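Local coordinates for protein cellulase (Xanthomonas axonopodis pv. citri, PDB 4W7W) that probably hydrolyses the beta-1,4-glucosidic bonds of cellulose as a family 5 glycoside hydrolase, and binds cello-oligosaccharides in its (alpha/beta)8 barrel, at residues A[72-83]-A[129-140]; A[296-304]-A[309-317]. All coordinates share one frame; numbering follows the deposited sequence.

Contact 1 (A[72-83]-A[129-140])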
loop_
_atom_site.group_PDB
_atom_site.type_symbol
_atom_site.label_atom_id
_atom_site.label_comp_id
_atom_site.label_asym_id
_atom_site.label_seq_id
_atom_site.Cartn_x
_atom_site.Cartn_y
_atom_site.Cartn_z
ATOM N N TRP A 72 -9.513 -1.092 9.257
ATOM C CA TRP A 72 -10.176 0.025 9.907
ATOM C C TRP A 72 -11.090 -0.459 11.032
ATOM O O TRP A 72 -11.080 0.077 12.134
ATOM C CB TRP A 72 -10.945 0.801 8.830
ATOM C CG TRP A 72 -11.507 2.119 9.235
ATOM C CD1 TRP A 72 -11.505 2.701 10.473
ATOM C CD2 TRP A 72 -12.204 3.011 8.367
ATOM N NE1 TRP A 72 -12.172 3.901 10.423
ATOM C CE2 TRP A 72 -12.598 4.122 9.139
ATOM C CE3 TRP A 72 -12.543 2.968 7.011
ATOM C CZ2 TRP A 72 -13.323 5.178 8.598
ATOM C CZ3 TRP A 72 -13.281 4.004 6.477
ATOM C CH2 TRP A 72 -13.656 5.098 7.269
ATOM N N GLU A 73 -11.864 -1.505 10.764
ATOM C CA GLU A 73 -12.826 -2.008 11.736
ATOM C C GLU A 73 -12.176 -2.590 12.975
ATOM O O GLU A 73 -12.808 -2.635 14.038
ATOM C CB GLU A 73 -13.706 -3.075 11.105
ATOM C CG GLU A 73 -14.530 -2.601 9.915
ATOM C CD GLU A 73 -13.831 -2.704 8.564
ATOM O OE1 GLU A 73 -12.597 -2.890 8.490
ATOM O OE2 GLU A 73 -14.526 -2.547 7.539
ATOM N N ARG A 74 -10.933 -3.076 12.838
ATOM C CA ARG A 74 -10.219 -3.656 13.962
ATOM C C ARG A 74 -9.481 -2.603 14.778
ATOM O O ARG A 74 -9.373 -2.762 16.003
ATOM C CB ARG A 74 -9.273 -4.768 13.493
ATOM C CG ARG A 74 -10.043 -5.962 12.966
ATOM C CD ARG A 74 -9.161 -7.119 12.509
ATOM N NE ARG A 74 -10.009 -8.248 12.137
ATOM C CZ ARG A 74 -9.791 -9.094 11.136
ATOM N NH1 ARG A 74 -8.699 -9.032 10.391
ATOM N NH2 ARG A 74 -10.696 -10.033 10.890
ATOM N N VAL A 75 -9.007 -1.523 14.141
ATOM C CA VAL A 75 -8.343 -0.476 14.901
ATOM C C VAL A 75 -9.316 0.557 15.458
ATOM O O VAL A 75 -8.992 1.247 16.423
ATOM C CB VAL A 75 -7.222 0.185 14.063
ATOM C CG1 VAL A 75 -7.760 1.222 13.095
ATOM C CG2 VAL A 75 -6.150 0.776 14.959
ATOM N N GLN A 76 -10.497 0.677 14.853
ATOM C CA GLN A 76 -11.503 1.667 15.279
ATOM C C GLN A 76 -12.863 1.019 15.174
ATOM O O GLN A 76 -13.529 1.154 14.153
ATOM C CB GLN A 76 -11.429 2.949 14.438
ATOM C CG GLN A 76 -12.237 4.081 15.046
ATOM C CD GLN A 76 -12.263 5.343 14.189
ATOM O OE1 GLN A 76 -12.228 5.281 12.955
ATOM N NE2 GLN A 76 -12.315 6.491 14.825
ATOM N N PRO A 77 -13.284 0.311 16.245
ATOM C CA PRO A 77 -14.489 -0.516 16.152
ATOM C C PRO A 77 -15.815 0.235 16.057
ATOM O O PRO A 77 -16.832 -0.379 15.742
ATOM C CB PRO A 77 -14.448 -1.377 17.424
ATOM C CG PRO A 77 -13.081 -1.258 17.965
ATOM C CD PRO A 77 -12.478 -0.003 17.438
ATOM N N GLU A 78 -15.802 1.541 16.298
ATOM C CA GLU A 78 -16.964 2.393 16.041
ATOM C C GLU A 78 -16.497 3.610 15.294
ATOM O O GLU A 78 -15.493 4.218 15.665
ATOM C CB GLU A 78 -17.610 2.817 17.343
ATOM C CG GLU A 78 -18.258 1.678 18.096
ATOM C CD GLU A 78 -19.526 1.157 17.429
ATOM O OE1 GLU A 78 -20.109 1.878 16.579
ATOM O OE2 GLU A 78 -19.939 0.025 17.749
ATOM N N LEU A 79 -17.212 3.972 14.235
ATOM C CA LEU A 79 -16.859 5.171 13.489
ATOM C C LEU A 79 -16.837 6.370 14.423
ATOM O O LEU A 79 -17.686 6.507 15.310
ATOM C CB LEU A 79 -17.843 5.425 12.360
ATOM C CG LEU A 79 -17.775 4.456 11.188
ATOM C CD1 LEU A 79 -18.868 4.800 10.190
ATOM C CD2 LEU A 79 -16.407 4.477 10.524
ATOM N N ASN A 80 -15.832 7.213 14.218
ATOM C CA ASN A 80 -15.621 8.406 15.018
ATOM C C ASN A 80 -15.274 8.140 16.474
ATOM O O ASN A 80 -15.188 9.088 17.263
ATOM C CB ASN A 80 -16.805 9.380 14.882
ATOM C CG ASN A 80 -17.023 9.800 13.445
ATOM O OD1 ASN A 80 -18.108 9.652 12.890
ATOM N ND2 ASN A 80 -15.983 10.308 12.837
ATOM N N GLY A 81 -15.016 6.883 16.827
ATOM C CA GLY A 81 -14.760 6.519 18.205
ATOM C C GLY A 81 -13.296 6.274 18.513
ATOM O O GLY A 81 -12.438 6.379 17.649
ATOM N N PRO A 82 -13.008 5.916 19.761
ATOM C CA PRO A 82 -11.634 5.703 20.168
ATOM C C PRO A 82 -10.975 4.545 19.442
ATOM O O PRO A 82 -11.640 3.600 19.012
ATOM C CB PRO A 82 -11.737 5.388 21.664
ATOM C CG PRO A 82 -13.134 4.923 21.855
ATOM C CD PRO A 82 -13.958 5.698 20.868
ATOM N N LEU A 83 -9.662 4.617 19.321
ATOM C CA LEU A 83 -8.916 3.494 18.769
ATOM C C LEU A 83 -8.931 2.329 19.752
ATOM O O LEU A 83 -8.926 2.511 20.969
ATOM C CB LEU A 83 -7.483 3.891 18.493
ATOM C CG LEU A 83 -7.284 5.034 17.491
ATOM C CD1 LEU A 83 -5.789 5.295 17.333
ATOM C CD2 LEU A 83 -7.960 4.753 16.156
ATOM N N ALA A 129 -15.546 10.485 8.464
ATOM C CA ALA A 129 -15.183 9.375 9.355
ATOM C C ALA A 129 -13.752 8.926 9.067
ATOM O O ALA A 129 -13.012 8.597 9.990
ATOM C CB ALA A 129 -16.150 8.206 9.240
ATOM N N LEU A 130 -13.357 8.905 7.795
ATOM C CA LEU A 130 -11.979 8.532 7.447
ATOM C C LEU A 130 -10.982 9.560 7.958
ATOM O O LEU A 130 -9.895 9.219 8.427
ATOM C CB LEU A 130 -11.833 8.363 5.949
ATOM C CG LEU A 130 -10.425 7.967 5.481
ATOM C CD1 LEU A 130 -9.997 6.636 6.067
ATOM C CD2 LEU A 130 -10.376 7.933 3.960
ATOM N N ALA A 131 -11.370 10.837 7.906
ATOM C CA ALA A 131 -10.506 11.896 8.435
ATOM C C ALA A 131 -10.315 11.726 9.947
ATOM O O ALA A 131 -9.233 11.971 10.465
ATOM C CB ALA A 131 -11.045 13.272 8.076
ATOM N N ASP A 132 -11.367 11.327 10.658
ATOM C CA ASP A 132 -11.248 11.092 12.094
ATOM C C ASP A 132 -10.292 9.945 12.405
ATOM O O ASP A 132 -9.450 10.044 13.309
ATOM C CB ASP A 132 -12.612 10.830 12.730
ATOM C CG ASP A 132 -12.506 10.608 14.220
ATOM O OD1 ASP A 132 -12.370 11.620 14.954
ATOM O OD2 ASP A 132 -12.559 9.452 14.667
ATOM N N LEU A 133 -10.411 8.855 11.652
ATOM C CA LEU A 133 -9.502 7.734 11.806
ATOM C C LEU A 133 -8.057 8.222 11.675
ATOM O O LEU A 133 -7.206 7.940 12.529
ATOM C CB LEU A 133 -9.839 6.662 10.769
ATOM C CG LEU A 133 -8.953 5.416 10.675
ATOM C CD1 LEU A 133 -7.612 5.662 9.995
ATOM C CD2 LEU A 133 -8.771 4.753 12.037
ATOM N N TRP A 134 -7.775 8.960 10.597
ATOM C CA TRP A 134 -6.409 9.376 10.358
ATOM C C TRP A 134 -5.922 10.460 11.294
ATOM O O TRP A 134 -4.745 10.512 11.606
ATOM C CB TRP A 134 -6.201 9.732 8.877
ATOM C CG TRP A 134 -5.932 8.507 8.052
ATOM C CD1 TRP A 134 -6.746 7.918 7.141
ATOM C CD2 TRP A 134 -4.788 7.666 8.181
ATOM N NE1 TRP A 134 -6.166 6.769 6.665
ATOM C CE2 TRP A 134 -4.961 6.595 7.297
ATOM C CE3 TRP A 134 -3.627 7.721 8.955
ATOM C CZ2 TRP A 134 -4.015 5.590 7.158
ATOM C CZ3 TRP A 134 -2.694 6.719 8.825
ATOM C CH2 TRP A 134 -2.879 5.671 7.939
ATOM N N ARG A 135 -6.815 11.329 11.766
ATOM C CA ARG A 135 -6.463 12.244 12.853
ATOM C C ARG A 135 -5.911 11.454 14.046
ATOM O O ARG A 135 -4.853 11.778 14.603
ATOM C CB ARG A 135 -7.680 13.055 13.290
ATOM C CG ARG A 135 -7.439 13.947 14.500
ATOM C CD ARG A 135 -8.691 14.702 14.937
ATOM N NE ARG A 135 -9.679 13.792 15.494
ATOM C CZ ARG A 135 -9.680 13.345 16.745
ATOM N NH1 ARG A 135 -8.755 13.748 17.597
ATOM N NH2 ARG A 135 -10.601 12.460 17.120
ATOM N N ARG A 136 -6.644 10.423 14.423
ATOM C CA ARG A 136 -6.273 9.631 15.589
ATOM C C ARG A 136 -4.958 8.892 15.370
ATOM O O ARG A 136 -4.112 8.866 16.263
ATOM C CB ARG A 136 -7.396 8.680 15.937
ATOM C CG ARG A 136 -8.648 9.379 16.425
ATOM C CD ARG A 136 -9.781 8.405 16.595
ATOM N NE ARG A 136 -11.053 9.004 16.997
ATOM C CZ ARG A 136 -11.396 9.232 18.254
ATOM N NH1 ARG A 136 -10.525 9.046 19.229
ATOM N NH2 ARG A 136 -12.596 9.704 18.531
ATOM N N LEU A 137 -4.773 8.265 14.212
ATOM C CA LEU A 137 -3.508 7.596 13.939
ATOM C C LEU A 137 -2.361 8.585 13.863
ATOM O O LEU A 137 -1.270 8.315 14.371
ATOM C CB LEU A 137 -3.556 6.736 12.679
ATOM C CG LEU A 137 -4.441 5.497 12.768
ATOM C CD1 LEU A 137 -4.405 4.759 11.437
ATOM C CD2 LEU A 137 -4.018 4.568 13.884
ATOM N N ALA A 138 -2.596 9.757 13.267
ATOM C CA ALA A 138 -1.552 10.766 13.194
ATOM C C ALA A 138 -1.137 11.241 14.594
ATOM O O ALA A 138 0.039 11.478 14.850
ATOM C CB ALA A 138 -2.009 11.932 12.347
ATOM N N LEU A 139 -2.096 11.391 15.506
ATOM C CA LEU A 139 -1.754 11.762 16.878
ATOM C C LEU A 139 -0.872 10.712 17.534
ATOM O O LEU A 139 -0.002 11.058 18.329
ATOM C CB LEU A 139 -3.012 12.007 17.709
ATOM C CG LEU A 139 -3.753 13.307 17.384
ATOM C CD1 LEU A 139 -5.143 13.310 18.002
ATOM C CD2 LEU A 139 -2.986 14.540 17.831
ATOM N N GLU A 140 -1.086 9.444 17.203
ATOM C CA GLU A 140 -0.280 8.372 17.777
ATOM C C GLU A 140 1.137 8.320 17.223
ATOM O O GLU A 140 2.069 7.981 17.941
ATOM C CB GLU A 140 -0.921 7.014 17.544
ATOM C CG GLU A 140 -2.256 6.808 18.192
ATOM C CD GLU A 140 -2.204 6.817 19.696
ATOM O OE1 GLU A 140 -1.131 6.519 20.306
ATOM O OE2 GLU A 140 -3.279 7.113 20.277
HETATM O O HOH W 1 -14.110 7.021 12.010
HETATM O O HOH W 2 -14.489 11.861 16.704
#
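Gln76 NE2 reaches across to Asp132 OD2 at 3.0 Å with the amide and carboxylate planes only 9° apart, while its second N-H runs almost straight to Gly81 O. The extended chain, CG anti to the backbone N (chi1 -168°), carries the amide there, and Trp72 NE1, donating to Gln76 OE1 in its ring plane, fixes the flip. Asp132 OD2 also takes Arg136 NE in a salt bridge (2.8 Å), and OD1 pairs with Arg135 NH2, which lies over the Arg136 guanidinium. On the other face of that group sits Gly81 O. Arg136 NH2 donates to Asn80 O (3.0 Å) from above the carbonyl plane. One water joins Gln76 OE1, Asn80 N and Ala129 O.

Among the apolar groups, Leu130 CD1 makes a CH-pi contact over the six-membered ring of Trp72, and Leu133 CG comes over the same face, 3.6 Å from NE1. Leu133 CD2 also meets Val75 CG1 (3.8 Å). Leu83 CD1 rests on Leu137 CD2 (3.9 Å) and on CG of Glu140, whose carboxylate pairs with Lys92. Leu109 of strand 104-109 touches Trp72, Leu130 and Leu133. The contact joins the short helix and turn after barrel strand 65-70 to outer helix 127-141 of an (alpha/beta)8 barrel.

Contact 2 (A[296-304]-A[309-317]); sequences WTWWAAGAW and YPFTVQPGK. With BGC (beta-D-glucopyranose), chain B.
Gln314 OE1 accepts the backbone N-H of Gly302 at 2.8 Å, the donor standing well above the amide carbonyl plane. With CG anti to the backbone N, chi1 -175° sets CG beside Gly302 O, and the bend at chi2 turns the amide back over the Gly302 backbone; Asp54 takes the other end of the amide, NE2. Gly302 has a positive phi of 110°, a conformation that calls for glycine.

Phe311 O receives Trp298 NE1 at 2.9 Å, slightly tilted from the indole plane, and a weak, longer bond from Ala300 N. Val313 N returns a bond to Ala300 O (3.0 Å), which also meets the CA-H of Thr312. The segment thus follows the end of the strand without being a strand itself: a type I turn from Tyr309 to Thr312 leads into an ST turn, in which Thr312 OG1 accepts from Gln314 N.

Strand 293-301 is the last of the (alpha/beta)8 barrel, and the peptide between Trp299 and Ala300 is cis, a non-proline cis bond known at this position in family 5 enzymes. Just before it, Trp299 extends into the glycan pocket. Its NE1 makes a weak hydrogen bond of 2.9 Å to Tyr309 OH, the two side chains crossing at about a right angle, and lies 3.1 Å from O1 of the bound glucose unit; that O1 donates weakly to Tyr309 OH. Trp305 stacks on the Tyr309 ring, and Glu33 hydrogen-bonds to the same sugar.

Next to the Trp298 hydrogen bond, both methyls of Val313 press on the pyrrole end of Trp298, CG2 lying 3.6 Å from CD1. Ala301 CB meets Val313 CG2 at 4.1 Å, and Phe58 of helix 52-60 touches Ala301, Val313 and Gln314. Phe311 CB abuts Trp299 O (3.4 Å).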
loop_
_atom_site.group_PDB
_atom_site.type_symbol
_atom_site.label_atom_id
_atom_site.label_comp_id
_atom_site.label_asym_id
_atom_site.label_seq_id
_atom_site.Cartn_x
_atom_site.Cartn_y
_atom_site.Cartn_z
ATOM N N TRP A 296 8.649 1.061 -3.812
ATOM C CA TRP A 296 7.698 0.015 -4.064
ATOM C C TRP A 296 7.684 -0.974 -2.924
ATOM O O TRP A 296 8.666 -1.146 -2.201
ATOM C CB TRP A 296 8.012 -0.731 -5.373
ATOM C CG TRP A 296 9.413 -1.210 -5.604
ATOM C CD1 TRP A 296 10.273 -0.638 -6.484
ATOM C CD2 TRP A 296 10.103 -2.365 -5.055
ATOM N NE1 TRP A 296 11.449 -1.325 -6.517
ATOM C CE2 TRP A 296 11.369 -2.397 -5.666
ATOM C CE3 TRP A 296 9.768 -3.382 -4.150
ATOM C CZ2 TRP A 296 12.313 -3.387 -5.370
ATOM C CZ3 TRP A 296 10.720 -4.364 -3.866
ATOM C CH2 TRP A 296 11.968 -4.355 -4.472
ATOM N N THR A 297 6.546 -1.652 -2.804
ATOM C CA THR A 297 6.384 -2.785 -1.893
ATOM C C THR A 297 5.652 -3.905 -2.620
ATOM O O THR A 297 4.519 -3.767 -3.055
ATOM C CB THR A 297 5.652 -2.411 -0.580
ATOM O OG1 THR A 297 4.503 -1.582 -0.818
ATOM C CG2 THR A 297 6.568 -1.664 0.366
ATOM N N TRP A 298 6.335 -5.038 -2.723
ATOM C CA TRP A 298 5.820 -6.245 -3.365
ATOM C C TRP A 298 4.649 -6.835 -2.585
ATOM O O TRP A 298 4.654 -6.837 -1.349
ATOM C CB TRP A 298 6.953 -7.259 -3.386
ATOM C CG TRP A 298 6.595 -8.635 -3.836
ATOM C CD1 TRP A 298 6.127 -9.650 -3.061
ATOM C CD2 TRP A 298 6.679 -9.149 -5.162
ATOM N NE1 TRP A 298 5.936 -10.779 -3.813
ATOM C CE2 TRP A 298 6.272 -10.502 -5.115
ATOM C CE3 TRP A 298 7.097 -8.623 -6.380
ATOM C CZ2 TRP A 298 6.296 -11.333 -6.245
ATOM C CZ3 TRP A 298 7.107 -9.443 -7.488
ATOM C CH2 TRP A 298 6.711 -10.781 -7.409
ATOM N N TRP A 299 3.679 -7.379 -3.298
ATOM C CA TRP A 299 2.593 -8.144 -2.701
ATOM C C TRP A 299 2.861 -9.625 -2.982
ATOM O O TRP A 299 2.777 -10.030 -4.132
ATOM C CB TRP A 299 1.230 -7.743 -3.283
ATOM C CG TRP A 299 0.134 -8.462 -2.548
ATOM C CD1 TRP A 299 -0.315 -9.729 -2.796
ATOM C CD2 TRP A 299 -0.522 -8.027 -1.368
ATOM N NE1 TRP A 299 -1.245 -10.090 -1.854
ATOM C CE2 TRP A 299 -1.381 -9.065 -0.957
ATOM C CE3 TRP A 299 -0.459 -6.865 -0.606
ATOM C CZ2 TRP A 299 -2.187 -8.959 0.179
ATOM C CZ3 TRP A 299 -1.240 -6.763 0.534
ATOM C CH2 TRP A 299 -2.098 -7.795 0.908
ATOM N N ALA A 300 3.169 -10.460 -1.983
ATOM C CA ALA A 300 3.255 -10.163 -0.553
ATOM C C ALA A 300 4.089 -11.236 0.127
ATOM O O ALA A 300 4.407 -12.280 -0.450
ATOM C CB ALA A 300 1.867 -10.145 0.077
ATOM N N ALA A 301 4.388 -10.978 1.393
ATOM C CA ALA A 301 4.874 -11.979 2.312
ATOM C C ALA A 301 3.931 -12.043 3.501
ATOM O O ALA A 301 2.789 -11.573 3.419
ATOM C CB ALA A 301 6.323 -11.704 2.685
ATOM N N GLY A 302 4.405 -12.622 4.588
ATOM C CA GLY A 302 3.542 -12.977 5.707
ATOM C C GLY A 302 3.397 -14.482 5.809
ATOM O O GLY A 302 3.509 -15.196 4.815
ATOM N N ALA A 303 3.120 -14.953 7.020
ATOM C CA ALA A 303 3.183 -16.373 7.332
ATOM C C ALA A 303 1.927 -17.176 6.994
ATOM O O ALA A 303 1.923 -18.384 7.197
ATOM C CB ALA A 303 3.498 -16.550 8.812
ATOM N N TRP A 304 0.865 -16.542 6.518
ATOM C CA TRP A 304 -0.414 -17.206 6.314
ATOM C C TRP A 304 -0.828 -17.430 4.841
ATOM O O TRP A 304 -2.005 -17.669 4.550
ATOM C CB TRP A 304 -1.495 -16.434 7.071
ATOM C CG TRP A 304 -1.557 -16.722 8.544
ATOM C CD1 TRP A 304 -0.593 -17.281 9.340
ATOM C CD2 TRP A 304 -2.663 -16.441 9.404
ATOM N NE1 TRP A 304 -1.040 -17.372 10.637
ATOM C CE2 TRP A 304 -2.312 -16.874 10.700
ATOM C CE3 TRP A 304 -3.923 -15.893 9.197
ATOM C CZ2 TRP A 304 -3.181 -16.761 11.784
ATOM C CZ3 TRP A 304 -4.784 -15.774 10.275
ATOM C CH2 TRP A 304 -4.407 -16.212 11.549
ATOM N N TYR A 309 0.093 -20.266 -3.310
ATOM C CA TYR A 309 -0.068 -18.843 -3.562
ATOM C C TYR A 309 1.043 -18.337 -4.482
ATOM O O TYR A 309 2.220 -18.424 -4.144
ATOM C CB TYR A 309 -0.085 -18.033 -2.278
ATOM C CG TYR A 309 -0.469 -16.595 -2.524
ATOM C CD1 TYR A 309 -1.691 -16.271 -3.091
ATOM C CD2 TYR A 309 0.398 -15.560 -2.211
ATOM C CE1 TYR A 309 -2.039 -14.963 -3.342
ATOM C CE2 TYR A 309 0.053 -14.242 -2.446
ATOM C CZ TYR A 309 -1.167 -13.946 -2.996
ATOM O OH TYR A 309 -1.520 -12.627 -3.243
ATOM N N PRO A 310 0.672 -17.796 -5.651
ATOM C CA PRO A 310 1.718 -17.571 -6.650
ATOM C C PRO A 310 2.668 -16.430 -6.368
ATOM O O PRO A 310 3.690 -16.321 -7.037
ATOM C CB PRO A 310 0.922 -17.300 -7.945
ATOM C CG PRO A 310 -0.407 -16.827 -7.489
ATOM C CD PRO A 310 -0.677 -17.575 -6.211
ATOM N N PHE A 311 2.304 -15.543 -5.436
ATOM C CA PHE A 311 3.043 -14.291 -5.248
ATOM C C PHE A 311 3.792 -14.222 -3.924
ATOM O O PHE A 311 4.331 -13.183 -3.582
ATOM C CB PHE A 311 2.094 -13.086 -5.374
ATOM C CG PHE A 311 1.319 -13.044 -6.661
ATOM C CD1 PHE A 311 1.911 -13.279 -7.902
ATOM C CD2 PHE A 311 -0.006 -12.672 -6.629
ATOM C CE1 PHE A 311 1.160 -13.191 -9.079
ATOM C CE2 PHE A 311 -0.746 -12.568 -7.784
ATOM C CZ PHE A 311 -0.172 -12.846 -9.009
ATOM N N THR A 312 3.817 -15.298 -3.156
ATOM C CA THR A 312 4.479 -15.242 -1.873
ATOM C C THR A 312 5.985 -15.088 -1.987
ATOM O O THR A 312 6.629 -15.824 -2.734
ATOM C CB THR A 312 4.158 -16.459 -1.004
ATOM O OG1 THR A 312 4.832 -16.286 0.243
ATOM C CG2 THR A 312 4.559 -17.813 -1.643
ATOM N N VAL A 313 6.552 -14.188 -1.194
ATOM C CA VAL A 313 7.992 -14.184 -0.962
ATOM C C VAL A 313 8.321 -14.434 0.510
ATOM O O VAL A 313 9.445 -14.173 0.945
ATOM C CB VAL A 313 8.717 -12.943 -1.541
ATOM C CG1 VAL A 313 8.593 -12.952 -3.061
ATOM C CG2 VAL A 313 8.208 -11.644 -0.939
ATOM N N GLN A 314 7.361 -14.973 1.266
ATOM C CA GLN A 314 7.653 -15.414 2.618
ATOM C C GLN A 314 8.619 -16.599 2.538
ATOM O O GLN A 314 8.338 -17.548 1.824
ATOM C CB GLN A 314 6.370 -15.851 3.311
ATOM C CG GLN A 314 6.565 -16.225 4.774
ATOM C CD GLN A 314 6.884 -15.058 5.687
ATOM O OE1 GLN A 314 6.812 -13.881 5.312
ATOM N NE2 GLN A 314 7.190 -15.386 6.923
ATOM N N PRO A 315 9.753 -16.547 3.267
ATOM C CA PRO A 315 10.695 -17.656 3.180
ATOM C C PRO A 315 10.056 -18.921 3.662
ATOM O O PRO A 315 9.128 -18.911 4.486
ATOM C CB PRO A 315 11.838 -17.219 4.081
ATOM C CG PRO A 315 11.214 -16.274 5.039
ATOM C CD PRO A 315 10.216 -15.520 4.201
ATOM N N GLY A 316 10.541 -20.030 3.131
ATOM C CA GLY A 316 10.022 -21.320 3.531
ATOM C C GLY A 316 10.284 -21.631 4.995
ATOM O O GLY A 316 11.195 -21.084 5.595
ATOM N N LYS A 317 9.496 -22.537 5.563
ATOM C CA LYS A 317 9.845 -23.159 6.848
ATOM C C LYS A 317 11.262 -23.756 6.828
ATOM O O LYS A 317 11.936 -23.802 7.857
ATOM C CB LYS A 317 8.834 -24.248 7.210
ATOM C CG LYS A 317 9.105 -24.931 8.540
ATOM C CD LYS A 317 7.887 -25.690 9.041
ATOM C CE LYS A 317 8.254 -26.664 10.149
ATOM N NZ LYS A 317 8.800 -27.939 9.607
HETATM C C2 BGC B . -5.377 -12.509 -2.098
HETATM C C3 BGC B . -6.401 -13.071 -1.111
HETATM C C4 BGC B . -6.155 -12.601 0.323
HETATM C C5 BGC B . -5.918 -11.101 0.357
HETATM C C6 BGC B . -5.440 -10.640 1.724
HETATM C C1 BGC B . -5.262 -11.001 -1.943
HETATM O O1 BGC B . -4.227 -10.466 -2.784
HETATM O O2 BGC B . -5.762 -12.828 -3.444
HETATM O O3 BGC B . -6.381 -14.501 -1.192
HETATM O O4 BGC B . -7.300 -12.843 1.137
HETATM O O5 BGC B . -4.918 -10.731 -0.595
HETATM O O6 BGC B . -5.438 -9.233 1.721
#

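The two contacts lie in different parts of one barrel, their centres 28 Å apart and their nearest atoms about 8 Å apart, with no touch between them. They follow one another along the chain: contact 1 closes before contact 2 opens. Contact 2 forms part of the sugar-binding surface, since Trp299 and Tyr309 line the glycan pocket, whereas the side chain of Trp72 in contact 1 stays about 13 Å from a bound glucose unit. In 72-83/129-140 the segment after strand 65-70 meets an outer helix; in 296-304/309-317 the end of the last barrel strand and the residues after it meet an irregular segment.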